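Local coordinates for protein alginate lyase AlgAT5 (Defluviitalea, PDB 5ZQI) that probably cleaves the polysaccharide alginate by beta-elimination, as expected of a beta-sandwich lyase of polysaccharide lyase family 7, at residues L71-A76 against K105-G110; L154-D159 against E253-E258; W67-P72 against P82-Y87; A101-A106 against E258-N263. All coordinates share one frame; numbering follows the deposited sequence.

Contact 1: residues L71-A76 against K105-G110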
loop_
_atom_site.group_PDB
_atom_site.type_symbol
_atom_site.label_atom_id
_atom_site.label_comp_id
_atom_site.label_asym_id
_atom_site.label_seq_id
_atom_site.Cartn_x
_atom_site.Cartn_y
_atom_site.Cartn_z
ATOM N N LEU A 71 -0.313 -7.822 9.250
ATOM C CA LEU A 71 1.056 -8.303 9.327
ATOM C C LEU A 71 1.312 -9.495 8.423
ATOM O O LEU A 71 0.388 -10.169 7.953
ATOM C CB LEU A 71 1.364 -8.721 10.764
ATOM C CG LEU A 71 1.419 -7.619 11.822
ATOM C CD1 LEU A 71 1.464 -8.220 13.234
ATOM C CD2 LEU A 71 2.567 -6.678 11.616
ATOM N N PRO A 72 2.619 -9.777 8.149
ATOM C CA PRO A 72 2.962 -10.989 7.388
ATOM C C PRO A 72 3.260 -12.219 8.243
ATOM O O PRO A 72 3.819 -13.222 7.771
ATOM C CB PRO A 72 4.218 -10.562 6.618
ATOM C CG PRO A 72 4.885 -9.606 7.609
ATOM C CD PRO A 72 3.753 -8.825 8.251
ATOM N N ILE A 73 2.879 -12.140 9.519
ATOM C CA ILE A 73 3.118 -13.199 10.499
ATOM C C ILE A 73 1.855 -13.373 11.329
ATOM O O ILE A 73 0.879 -12.647 11.156
ATOM C CB ILE A 73 4.328 -12.915 11.422
ATOM C CG1 ILE A 73 4.101 -11.590 12.130
ATOM C CG2 ILE A 73 5.622 -12.929 10.610
ATOM C CD1 ILE A 73 5.093 -11.344 13.292
ATOM N N ASN A 74 1.887 -14.358 12.246
ATOM C CA ASN A 74 0.807 -14.559 13.218
ATOM C C ASN A 74 -0.547 -14.729 12.536
ATOM O O ASN A 74 -1.563 -14.194 12.992
ATOM C CB ASN A 74 0.772 -13.412 14.225
ATOM C CG ASN A 74 2.087 -13.257 14.985
ATOM O OD1 ASN A 74 2.874 -14.196 15.115
ATOM N ND2 ASN A 74 2.338 -12.054 15.457
ATOM N N ASP A 75 -0.582 -15.538 11.480
ATOM C CA ASP A 75 -1.812 -15.786 10.729
ATOM C C ASP A 75 -2.374 -14.492 10.146
ATOM O O ASP A 75 -3.579 -14.278 10.106
ATOM C CB ASP A 75 -2.833 -16.512 11.604
ATOM C CG ASP A 75 -2.319 -17.865 12.073
ATOM O OD1 ASP A 75 -1.732 -18.597 11.234
ATOM O OD2 ASP A 75 -2.479 -18.198 13.273
ATOM N N ALA A 76 -1.485 -13.634 9.636
ATOM C CA ALA A 76 -1.877 -12.343 9.064
ATOM C C ALA A 76 -2.693 -11.529 10.075
ATOM O O ALA A 76 -3.744 -10.954 9.773
ATOM C CB ALA A 76 -2.631 -12.547 7.744
ATOM N N LYS A 105 7.884 -4.347 5.617
ATOM C CA LYS A 105 8.527 -5.522 5.028
ATOM C C LYS A 105 7.552 -6.685 5.032
ATOM O O LYS A 105 6.941 -6.959 6.056
ATOM C CB LYS A 105 9.808 -5.899 5.799
ATOM C CG LYS A 105 10.405 -7.235 5.374
ATOM C CD LYS A 105 11.712 -7.514 6.090
ATOM C CE LYS A 105 12.195 -8.932 5.795
ATOM N NZ LYS A 105 13.491 -9.278 6.421
ATOM N N ALA A 106 7.448 -7.406 3.913
ATOM C CA ALA A 106 6.725 -8.674 3.871
ATOM C C ALA A 106 7.548 -9.682 3.090
ATOM O O ALA A 106 7.848 -9.470 1.911
ATOM C CB ALA A 106 5.323 -8.502 3.268
ATOM N N HIS A 107 7.915 -10.761 3.768
ATOM C CA HIS A 107 8.734 -11.814 3.180
ATOM C C HIS A 107 7.886 -12.866 2.480
ATOM O O HIS A 107 6.731 -13.087 2.823
ATOM C CB HIS A 107 9.605 -12.472 4.254
ATOM C CG HIS A 107 8.828 -13.080 5.383
ATOM N ND1 HIS A 107 7.854 -12.390 6.079
ATOM C CD2 HIS A 107 8.871 -14.320 5.920
ATOM C CE1 HIS A 107 7.337 -13.187 7.000
ATOM N NE2 HIS A 107 7.947 -14.357 6.932
ATOM N N CYS A 108 8.503 -13.538 1.502
ATOM C CA CYS A 108 7.767 -14.459 0.632
ATOM C C CYS A 108 7.239 -15.665 1.378
ATOM O O CYS A 108 6.275 -16.297 0.923
ATOM C CB CYS A 108 8.660 -14.877 -0.544
ATOM S SG CYS A 108 9.071 -13.508 -1.669
ATOM N N GLY A 109 7.838 -16.006 2.505
ATOM C CA GLY A 109 7.353 -17.077 3.343
ATOM C C GLY A 109 6.311 -16.666 4.349
ATOM O O GLY A 109 5.873 -17.499 5.149
ATOM N N GLY A 110 5.852 -15.424 4.299
ATOM C CA GLY A 110 4.929 -14.945 5.307
ATOM C C GLY A 110 3.542 -15.558 5.217
ATOM O O GLY A 110 3.125 -16.115 4.203
#

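Contact 2: residues L154-D159 against E253-E258. With SO4 (sulfate ion), chain B.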
loop_
_atom_site.group_PDB
_atom_site.type_symbol
_atom_site.label_atom_id
_atom_site.label_comp_id
_atom_site.label_asym_id
_atom_site.label_seq_id
_atom_site.Cartn_x
_atom_site.Cartn_y
_atom_site.Cartn_z
ATOM N N LEU A 154 13.166 -6.000 -3.372
ATOM C CA LEU A 154 12.275 -6.825 -4.174
ATOM C C LEU A 154 12.640 -8.283 -4.013
ATOM O O LEU A 154 13.807 -8.620 -3.798
ATOM C CB LEU A 154 12.356 -6.475 -5.673
ATOM C CG LEU A 154 11.921 -5.059 -6.068
ATOM C CD1 LEU A 154 12.222 -4.861 -7.549
ATOM C CD2 LEU A 154 10.477 -4.824 -5.753
ATOM N N PRO A 155 11.682 -9.207 -4.140
ATOM C CA PRO A 155 12.050 -10.626 -4.232
ATOM C C PRO A 155 12.976 -10.862 -5.421
ATOM O O PRO A 155 12.956 -10.119 -6.407
ATOM C CB PRO A 155 10.702 -11.335 -4.403
ATOM C CG PRO A 155 9.690 -10.391 -3.773
ATOM C CD PRO A 155 10.220 -9.006 -4.159
ATOM N N GLU A 156 13.805 -11.897 -5.311
ATOM C CA GLU A 156 14.787 -12.160 -6.361
ATOM C C GLU A 156 14.159 -12.783 -7.607
ATOM O O GLU A 156 14.551 -12.450 -8.732
ATOM C CB GLU A 156 15.918 -13.044 -5.840
ATOM C CG GLU A 156 15.543 -14.166 -4.896
ATOM C CD GLU A 156 16.758 -14.572 -4.066
ATOM O OE1 GLU A 156 16.639 -14.700 -2.818
ATOM O OE2 GLU A 156 17.866 -14.719 -4.644
ATOM N N VAL A 157 13.190 -13.677 -7.451
ATOM C CA VAL A 157 12.686 -14.416 -8.612
ATOM C C VAL A 157 11.519 -13.672 -9.251
ATOM O O VAL A 157 11.607 -13.258 -10.417
ATOM C CB VAL A 157 12.302 -15.860 -8.229
ATOM C CG1 VAL A 157 11.810 -16.639 -9.454
ATOM C CG2 VAL A 157 13.490 -16.555 -7.607
ATOM N N LYS A 158 10.418 -13.506 -8.517
ATOM C CA LYS A 158 9.263 -12.720 -8.981
ATOM C C LYS A 158 9.385 -11.359 -8.298
ATOM O O LYS A 158 8.879 -11.134 -7.186
ATOM C CB LYS A 158 7.964 -13.441 -8.664
ATOM C CG LYS A 158 6.735 -12.852 -9.341
ATOM C CD LYS A 158 5.553 -13.798 -9.181
ATOM C CE LYS A 158 4.281 -13.277 -9.822
ATOM N NZ LYS A 158 3.838 -11.971 -9.290
ATOM N N ASP A 159 10.072 -10.438 -8.972
ATOM C CA ASP A 159 10.492 -9.173 -8.367
ATOM C C ASP A 159 9.389 -8.122 -8.457
ATOM O O ASP A 159 9.534 -7.049 -9.075
ATOM C CB ASP A 159 11.793 -8.703 -9.012
ATOM C CG ASP A 159 11.708 -8.543 -10.520
ATOM O OD1 ASP A 159 10.883 -9.180 -11.184
ATOM O OD2 ASP A 159 12.536 -7.775 -11.044
ATOM N N GLU A 253 11.950 -18.437 1.346
ATOM C CA GLU A 253 11.093 -17.919 2.408
ATOM C C GLU A 253 11.545 -16.548 2.890
ATOM O O GLU A 253 10.707 -15.722 3.286
ATOM C CB GLU A 253 11.043 -18.900 3.580
ATOM C CG GLU A 253 10.290 -20.202 3.273
ATOM C CD GLU A 253 10.454 -21.248 4.347
ATOM O OE1 GLU A 253 11.049 -20.938 5.398
ATOM O OE2 GLU A 253 9.989 -22.386 4.141
ATOM N N ASP A 254 12.849 -16.273 2.850
ATOM C CA ASP A 254 13.389 -15.026 3.379
ATOM C C ASP A 254 13.589 -13.947 2.312
ATOM O O ASP A 254 14.022 -12.837 2.644
ATOM C CB ASP A 254 14.710 -15.282 4.125
ATOM C CG ASP A 254 15.739 -15.997 3.294
ATOM O OD1 ASP A 254 15.567 -16.105 2.064
ATOM O OD2 ASP A 254 16.732 -16.468 3.892
ATOM N N ALA A 255 13.271 -14.226 1.053
ATOM C CA ALA A 255 13.178 -13.159 0.065
ATOM C C ALA A 255 12.056 -12.220 0.474
ATOM O O ALA A 255 11.104 -12.627 1.149
ATOM C CB ALA A 255 12.911 -13.721 -1.327
ATOM N N TYR A 256 12.166 -10.951 0.100
ATOM C CA TYR A 256 11.146 -10.026 0.578
ATOM C C TYR A 256 11.014 -8.777 -0.280
ATOM O O TYR A 256 11.926 -8.381 -1.017
ATOM C CB TYR A 256 11.435 -9.604 2.028
ATOM C CG TYR A 256 12.744 -8.852 2.240
ATOM C CD1 TYR A 256 13.956 -9.522 2.376
ATOM C CD2 TYR A 256 12.735 -7.468 2.362
ATOM C CE1 TYR A 256 15.130 -8.818 2.635
ATOM C CE2 TYR A 256 13.904 -6.759 2.598
ATOM C CZ TYR A 256 15.093 -7.439 2.737
ATOM O OH TYR A 256 16.242 -6.697 2.986
ATOM N N GLY A 257 9.847 -8.155 -0.128
ATOM C CA GLY A 257 9.621 -6.785 -0.551
ATOM C C GLY A 257 9.683 -5.846 0.647
ATOM O O GLY A 257 9.282 -6.201 1.753
ATOM N N GLU A 258 10.197 -4.650 0.411
ATOM C CA GLU A 258 10.302 -3.650 1.458
ATOM C C GLU A 258 10.170 -2.261 0.852
ATOM O O GLU A 258 10.696 -1.988 -0.235
ATOM C CB GLU A 258 11.617 -3.779 2.219
ATOM C CG GLU A 258 11.731 -2.863 3.445
ATOM C CD GLU A 258 12.963 -3.196 4.247
ATOM O OE1 GLU A 258 13.988 -2.494 4.056
ATOM O OE2 GLU A 258 12.945 -4.156 5.059
HETATM S S SO4 B . 0.187 -12.142 -10.353
HETATM O O1 SO4 B . 0.816 -12.750 -11.525
HETATM O O2 SO4 B . -0.937 -11.302 -10.764
HETATM O O3 SO4 B . -0.277 -13.188 -9.445
HETATM O O4 SO4 B . 1.146 -11.288 -9.656
HETATM O O HOH W 1 14.323 -10.619 -1.758
#

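Contact 3: residues W67-P72 against P82-Y87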
loop_
_atom_site.group_PDB
_atom_site.type_symbol
_atom_site.label_atom_id
_atom_site.label_comp_id
_atom_site.label_asym_id
_atom_site.label_seq_id
_atom_site.Cartn_x
_atom_site.Cartn_y
_atom_site.Cartn_z
ATOM N N TRP A 67 -6.283 4.049 10.385
ATOM C CA TRP A 67 -5.771 2.893 9.685
ATOM C C TRP A 67 -5.788 1.698 10.627
ATOM O O TRP A 67 -5.781 1.845 11.841
ATOM C CB TRP A 67 -4.341 3.116 9.209
ATOM C CG TRP A 67 -4.075 4.206 8.180
ATOM C CD1 TRP A 67 -3.614 5.462 8.412
ATOM C CD2 TRP A 67 -4.246 4.097 6.764
ATOM N NE1 TRP A 67 -3.470 6.137 7.224
ATOM C CE2 TRP A 67 -3.842 5.315 6.194
ATOM C CE3 TRP A 67 -4.673 3.067 5.922
ATOM C CZ2 TRP A 67 -3.897 5.547 4.841
ATOM C CZ3 TRP A 67 -4.727 3.295 4.565
ATOM C CH2 TRP A 67 -4.316 4.517 4.030
ATOM N N LYS A 68 -5.772 0.498 10.050
ATOM C CA LYS A 68 -5.418 -0.729 10.758
ATOM C C LYS A 68 -4.341 -1.435 9.950
ATOM O O LYS A 68 -4.242 -1.230 8.731
ATOM C CB LYS A 68 -6.621 -1.632 11.004
ATOM C CG LYS A 68 -7.286 -2.230 9.831
ATOM C CD LYS A 68 -8.352 -3.261 10.283
ATOM C CE LYS A 68 -9.154 -3.763 9.120
ATOM N NZ LYS A 68 -10.117 -4.808 9.565
ATOM N N LEU A 69 -3.517 -2.231 10.628
ATOM C CA LEU A 69 -2.360 -2.880 10.015
ATOM C C LEU A 69 -2.570 -4.387 9.914
ATOM O O LEU A 69 -2.959 -5.010 10.904
ATOM C CB LEU A 69 -1.100 -2.601 10.833
ATOM C CG LEU A 69 0.191 -3.272 10.364
ATOM C CD1 LEU A 69 0.710 -2.677 9.090
ATOM C CD2 LEU A 69 1.250 -3.154 11.483
ATOM N N THR A 70 -2.304 -4.962 8.734
ATOM C CA THR A 70 -2.186 -6.410 8.575
ATOM C C THR A 70 -0.713 -6.797 8.480
ATOM O O THR A 70 0.051 -6.169 7.735
ATOM C CB THR A 70 -2.932 -6.909 7.349
ATOM O OG1 THR A 70 -4.310 -6.504 7.450
ATOM C CG2 THR A 70 -2.816 -8.448 7.233
ATOM N N LEU A 71 -0.313 -7.822 9.250
ATOM C CA LEU A 71 1.056 -8.303 9.327
ATOM C C LEU A 71 1.312 -9.495 8.423
ATOM O O LEU A 71 0.388 -10.169 7.953
ATOM C CB LEU A 71 1.364 -8.721 10.764
ATOM C CG LEU A 71 1.419 -7.619 11.822
ATOM C CD1 LEU A 71 1.464 -8.220 13.234
ATOM C CD2 LEU A 71 2.567 -6.678 11.616
ATOM N N PRO A 72 2.619 -9.777 8.149
ATOM C CA PRO A 72 2.962 -10.989 7.388
ATOM C C PRO A 72 3.260 -12.219 8.243
ATOM O O PRO A 72 3.819 -13.222 7.771
ATOM C CB PRO A 72 4.218 -10.562 6.618
ATOM C CG PRO A 72 4.885 -9.606 7.609
ATOM C CD PRO A 72 3.753 -8.825 8.251
ATOM N N PRO A 82 -6.919 0.978 19.508
ATOM C CA PRO A 82 -5.818 1.857 19.921
ATOM C C PRO A 82 -4.442 1.213 20.045
ATOM O O PRO A 82 -3.451 1.935 20.212
ATOM C CB PRO A 82 -6.270 2.355 21.306
ATOM C CG PRO A 82 -7.099 1.201 21.847
ATOM C CD PRO A 82 -7.806 0.625 20.629
ATOM N N GLU A 83 -4.365 -0.120 19.961
ATOM C CA GLU A 83 -3.072 -0.777 20.080
ATOM C C GLU A 83 -2.087 -0.313 19.011
ATOM O O GLU A 83 -0.893 -0.207 19.285
ATOM C CB GLU A 83 -3.254 -2.286 20.012
ATOM C CG GLU A 83 -3.972 -2.874 21.192
ATOM C CD GLU A 83 -5.522 -2.789 21.111
ATOM O OE1 GLU A 83 -6.055 -2.442 20.017
ATOM O OE2 GLU A 83 -6.176 -3.096 22.133
ATOM N N LEU A 84 -2.559 0.021 17.813
ATOM C CA LEU A 84 -1.640 0.414 16.751
ATOM C C LEU A 84 -0.852 1.666 17.115
ATOM O O LEU A 84 0.295 1.818 16.676
ATOM C CB LEU A 84 -2.416 0.609 15.440
ATOM C CG LEU A 84 -1.625 1.002 14.205
ATOM C CD1 LEU A 84 -0.577 -0.021 13.844
ATOM C CD2 LEU A 84 -2.551 1.209 12.984
ATOM N N ASP A 85 -1.420 2.556 17.929
ATOM C CA ASP A 85 -0.705 3.768 18.309
ATOM C C ASP A 85 0.625 3.476 18.998
ATOM O O ASP A 85 1.543 4.297 18.937
ATOM C CB ASP A 85 -1.584 4.615 19.236
ATOM C CG ASP A 85 -0.948 5.957 19.594
ATOM O OD1 ASP A 85 -0.696 6.741 18.661
ATOM O OD2 ASP A 85 -0.673 6.215 20.790
ATOM N N SER A 86 0.749 2.351 19.693
ATOM C CA SER A 86 1.981 2.035 20.407
ATOM C C SER A 86 2.708 0.822 19.828
ATOM O O SER A 86 3.629 0.297 20.471
ATOM C CB SER A 86 1.689 1.816 21.901
ATOM O OG SER A 86 0.824 0.710 22.082
ATOM N N TYR A 87 2.333 0.381 18.638
ATOM C CA TYR A 87 2.840 -0.867 18.071
ATOM C C TYR A 87 4.053 -0.647 17.164
ATOM O O TYR A 87 4.092 0.289 16.347
ATOM C CB TYR A 87 1.739 -1.576 17.271
ATOM C CG TYR A 87 2.201 -2.902 16.697
ATOM C CD1 TYR A 87 2.229 -4.055 17.479
ATOM C CD2 TYR A 87 2.662 -2.982 15.385
ATOM C CE1 TYR A 87 2.674 -5.255 16.932
ATOM C CE2 TYR A 87 3.114 -4.190 14.839
ATOM C CZ TYR A 87 3.155 -5.296 15.635
ATOM O OH TYR A 87 3.659 -6.483 15.120
#

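Contact 4: residues A101-A106 against E258-N263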
loop_
_atom_site.group_PDB
_atom_site.type_symbol
_atom_site.label_atom_id
_atom_site.label_comp_id
_atom_site.label_asym_id
_atom_site.label_seq_id
_atom_site.Cartn_x
_atom_site.Cartn_y
_atom_site.Cartn_z
ATOM N N ALA A 101 11.013 7.805 8.296
ATOM C CA ALA A 101 10.076 7.036 7.491
ATOM C C ALA A 101 9.757 5.735 8.203
ATOM O O ALA A 101 10.497 5.285 9.077
ATOM C CB ALA A 101 10.627 6.750 6.095
ATOM N N VAL A 102 8.635 5.143 7.822
ATOM C CA VAL A 102 8.215 3.843 8.345
ATOM C C VAL A 102 8.547 2.764 7.327
ATOM O O VAL A 102 8.148 2.856 6.157
ATOM C CB VAL A 102 6.711 3.827 8.662
ATOM C CG1 VAL A 102 6.262 2.467 9.184
ATOM C CG2 VAL A 102 6.353 4.882 9.684
ATOM N N VAL A 103 9.253 1.744 7.781
ATOM C CA VAL A 103 9.648 0.586 6.993
ATOM C C VAL A 103 8.553 -0.469 7.064
ATOM O O VAL A 103 8.107 -0.841 8.161
ATOM C CB VAL A 103 10.971 0.010 7.521
ATOM C CG1 VAL A 103 11.353 -1.262 6.720
ATOM C CG2 VAL A 103 12.073 1.026 7.478
ATOM N N PHE A 104 8.104 -0.931 5.888
ATOM C CA PHE A 104 7.143 -2.028 5.753
ATOM C C PHE A 104 7.869 -3.154 5.025
ATOM O O PHE A 104 8.356 -2.953 3.907
ATOM C CB PHE A 104 5.903 -1.628 4.958
ATOM C CG PHE A 104 5.071 -0.531 5.566
ATOM C CD1 PHE A 104 5.454 0.804 5.450
ATOM C CD2 PHE A 104 3.880 -0.821 6.207
ATOM C CE1 PHE A 104 4.646 1.795 5.993
ATOM C CE2 PHE A 104 3.096 0.163 6.739
ATOM C CZ PHE A 104 3.471 1.469 6.635
ATOM N N LYS A 105 7.884 -4.347 5.617
ATOM C CA LYS A 105 8.527 -5.522 5.028
ATOM C C LYS A 105 7.552 -6.685 5.032
ATOM O O LYS A 105 6.941 -6.959 6.056
ATOM C CB LYS A 105 9.808 -5.899 5.799
ATOM C CG LYS A 105 10.405 -7.235 5.374
ATOM C CD LYS A 105 11.712 -7.514 6.090
ATOM C CE LYS A 105 12.195 -8.932 5.795
ATOM N NZ LYS A 105 13.491 -9.278 6.421
ATOM N N ALA A 106 7.448 -7.406 3.913
ATOM C CA ALA A 106 6.725 -8.674 3.871
ATOM C C ALA A 106 7.548 -9.682 3.090
ATOM O O ALA A 106 7.848 -9.470 1.911
ATOM C CB ALA A 106 5.323 -8.502 3.268
ATOM N N GLU A 258 10.197 -4.650 0.411
ATOM C CA GLU A 258 10.302 -3.650 1.458
ATOM C C GLU A 258 10.170 -2.261 0.852
ATOM O O GLU A 258 10.696 -1.988 -0.235
ATOM C CB GLU A 258 11.617 -3.779 2.219
ATOM C CG GLU A 258 11.731 -2.863 3.445
ATOM C CD GLU A 258 12.963 -3.196 4.247
ATOM O OE1 GLU A 258 13.988 -2.494 4.056
ATOM O OE2 GLU A 258 12.945 -4.156 5.059
ATOM N N ASN A 259 9.484 -1.377 1.586
ATOM C CA ASN A 259 9.419 0.037 1.235
ATOM C C ASN A 259 9.435 0.891 2.500
ATOM O O ASN A 259 9.307 0.403 3.625
ATOM C CB ASN A 259 8.193 0.338 0.346
ATOM C CG ASN A 259 6.868 0.194 1.072
ATOM O OD1 ASN A 259 6.692 -0.631 1.947
ATOM N ND2 ASN A 259 5.920 1.047 0.711
ATOM N N GLU A 260 9.645 2.187 2.307
ATOM C CA GLU A 260 9.709 3.168 3.383
ATOM C C GLU A 260 8.764 4.301 3.007
ATOM O O GLU A 260 8.886 4.872 1.915
ATOM C CB GLU A 260 11.137 3.681 3.587
ATOM C CG GLU A 260 12.124 2.586 3.953
ATOM C CD GLU A 260 13.485 3.077 4.415
ATOM O OE1 GLU A 260 13.622 4.296 4.722
ATOM O OE2 GLU A 260 14.408 2.243 4.472
ATOM N N ILE A 261 7.807 4.596 3.887
ATOM C CA ILE A 261 6.824 5.664 3.672
ATOM C C ILE A 261 7.210 6.844 4.565
ATOM O O ILE A 261 7.241 6.727 5.798
ATOM C CB ILE A 261 5.369 5.209 3.948
ATOM C CG1 ILE A 261 5.033 4.038 3.025
ATOM C CG2 ILE A 261 4.410 6.404 3.823
ATOM C CD1 ILE A 261 3.558 3.577 3.104
ATOM N N TYR A 262 7.435 7.994 3.940
ATOM C CA TYR A 262 7.796 9.244 4.604
ATOM C C TYR A 262 6.594 10.091 4.979
ATOM O O TYR A 262 6.594 10.714 6.051
ATOM C CB TYR A 262 8.701 10.060 3.668
ATOM C CG TYR A 262 10.087 9.526 3.512
ATOM C CD1 TYR A 262 10.352 8.475 2.654
ATOM C CD2 TYR A 262 11.142 10.057 4.249
ATOM C CE1 TYR A 262 11.572 7.967 2.592
ATOM C CE2 TYR A 262 12.408 9.571 4.135
ATOM C CZ TYR A 262 12.619 8.522 3.365
ATOM O OH TYR A 262 13.936 8.021 3.192
ATOM N N ASN A 263 5.564 10.108 4.130
ATOM C CA ASN A 263 4.353 10.873 4.362
ATOM C C ASN A 263 3.201 10.101 3.739
ATOM O O ASN A 263 3.371 9.413 2.730
ATOM C CB ASN A 263 4.433 12.298 3.757
ATOM C CG ASN A 263 5.533 13.161 4.381
ATOM O OD1 ASN A 263 5.405 13.684 5.498
ATOM N ND2 ASN A 263 6.632 13.303 3.658
#

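Contact 1: residues L71-A76 against K105-G110
The type I beta turn from His107 to Gly110, by which the chain leaves strand 102-107, rests against Pro72 and Ile73 in the loop between strands 67-70 and 78-79. Between these two segments the fit is one of shape, for no hydrogen bond crosses; Asp111, next after Gly110, bonds to the loop at Pro72 and Asp75 instead. Pro72 does most of the work. Its CG lies 3.7 Å from Lys105 O, and its CB meets the methyl carbon Ala106 CB at 4.1 Å. The carbonyl of the same proline turns to the beta turn, where Pro72 O comes within 3.2 Å of Gly110 CA and approaches His107 CE1 obliquely at 3.6 Å. Gly110 thus brings its bare CA to that carbonyl on the side where a CB would point. The imidazole gets there because CG of His107 sits between the backbone N and the carbonyl carbon (chi1 59°), which swings the ring across to the proline. Ile73 then adds its CG2 methyl at the ring edge, 4.0 Å from His107 CE1, the two side chains crossing at about a right angle. One face of the imidazole carries Gly110 N, toward its rim, and this N-H itself closes the turn by bonding to His107 O at 2.9 Å. Beyond the contact, Tyr92 meets the His107 ring at a shallow angle and touches both Pro72 and Ile73. The chemistry implies a cost: Lys105 O is buried with no polar partner in the model, and what lies against it here is a proline methylene.

Contact 2: residues L154-D159 against E253-E258
Where Pro155 meets Tyr256, a backbone carbonyl is set against a nitrogen that has no hydrogen to give: Tyr256 O lies 3.2 Å from Pro155 N and 3.1 Å from Leu154 C, resting on the peptide link itself. No direct hydrogen bond joins the two segments. A water does so instead, donating to Leu154 O at 2.9 Å while accepting from Tyr256 N at 2.9 Å. The pyrrolidine ring adds to the contact, its CD 3.6 Å from Tyr256 O, and its CB faces Ala255 CB in a looser apolar touch. A glycine here would probably leave Tyr256 O and Ala255 CB without this apolar cover and set the loop backbone free to turn. Farther out, Glu156 reaches back with an extended chain until OE1 lies 4.1 Å from Ala255 CB. Lys158 heads elsewhere. Its chain bends at the last torsion (chi4 -59°) and NZ bonds to O4 of a sulfate ion at 2.8 Å. The ion probably came from the crystallisation liquor; Lys158, Arg177 and Tyr118 together make a site that accepts it in the crystal, and Gln244 O and His160 ND1 also hold NZ. The arrangement as a whole is that of two antiparallel neighbours, strands 142-153 and 256-269, parting at the rim of a beta sandwich, with proline and water filling in for direct pairing.

Contact 3: residues W67-P72 against P82-Y87
Leucine-to-leucine packing comes first: Leu69 CB on strand 67-70 meets Leu84 CD1 at 4.0 Å. Leu84 uses its other branch differently, for CD2 reaches Trp67 O at 3.5 Å and also lies against Lys68 CA, so that one branch lies on the strand backbone and the other on the side chain of Leu69. The second kind of interaction is aliphatic packing on the tyrosine. Tyr87 extends with CG anti to the backbone N (chi1 -178°), which carries the ring out along the strand to two leucines, both oblique to it. Leu69 CD2 touches Tyr87 CE2 at 4.0 Å, the side chains crossing at about a right angle. Leu71 comes from the opposite direction: its CD1 packs on the hydroxyl oxygen, 3.4 Å from Tyr87 OH, while its CD2 reaches ring carbon CE2 of Tyr87 at 4.1 Å. No hydrogen bond passes between the segments; the strand spends its backbone bonds on strands 78-79 and 120-127, while 82-87 has bonds of its own. Asp85 N bonds to Pro82 O at 3.1 Å, and the same three-residue step recurs at Ser86 and Tyr87. This curl puts Leu84 and Tyr87 together toward the strand. Ile79 and Phe93 touch both of them. With strand 67-70 in one sheet and Phe93 on the edge strand of the other, this is typical of a beta sandwich whose hydrophobic interior is closed along one margin by a connecting loop.

Contact 4: residues A101-A106 against E258-N263
Four backbone hydrogen bonds join Val102 to Ile261 and Phe104 to Asn259, the straightest running from Phe104 N to Asn259 O (2.9 Å, 172° at the hydrogen). Between these pairs Val103 faces Glu260 in a non-hydrogen-bonded pair. On that side Val103 CG1 touches Glu258 CD at 3.5 Å, and CG2 lies alongside Glu260 CG. On the other side Phe104 CG, anti to the carbonyl carbon (chi1 -62°), slants the ring back toward the start of the strand, where CE1 meets Ile261 CD1 at 3.6 Å, while Asn259 OD1 nears Phe104 CB at 3.3 Å. A serine in place of Phe104 would probably open a gap beside Ile261 CD1. At the strand end Ala101 CB stands squarely over the Tyr262 ring, 3.6 Å from its centroid, a CH-pi contact. A second shell fixes the polar ends: Gln149 holds Asn259 ND2, Asn96 holds Glu260 OE1, and Lys150 binds Tyr262 OH. Tyr262 and Asn263 form a classic beta bulge against Asp148. Two antiparallel strands (157° apart), with Phe104 facing inward to Met241 of the second sheet, are the ordinary fabric of a beta sandwich.

Overall arrangement
Contacts 1, 2 and 4 gather on neighbouring strands 102-107 and 256-269, and show how one strand pair changes character along its length. Contact 4 is the buried, regular, hydrogen-bonded part. Toward the rim, contacts 1 and 2 are only partly buried and have no direct hydrogen bond across their own segments; prolines, and in contact 2 a water, take over. These two still touch through backbone bonds from Cys108 and Gly109 to Ala255 and Glu253. Contact 3 is buried like contact 4 but mainly apolar, without a hydrogen bond, and joins a strand of the opposing sheet to a connecting loop. It shares Leu71 and Pro72 with contact 1 and lies about 23 Å, centre to centre, from contact 2.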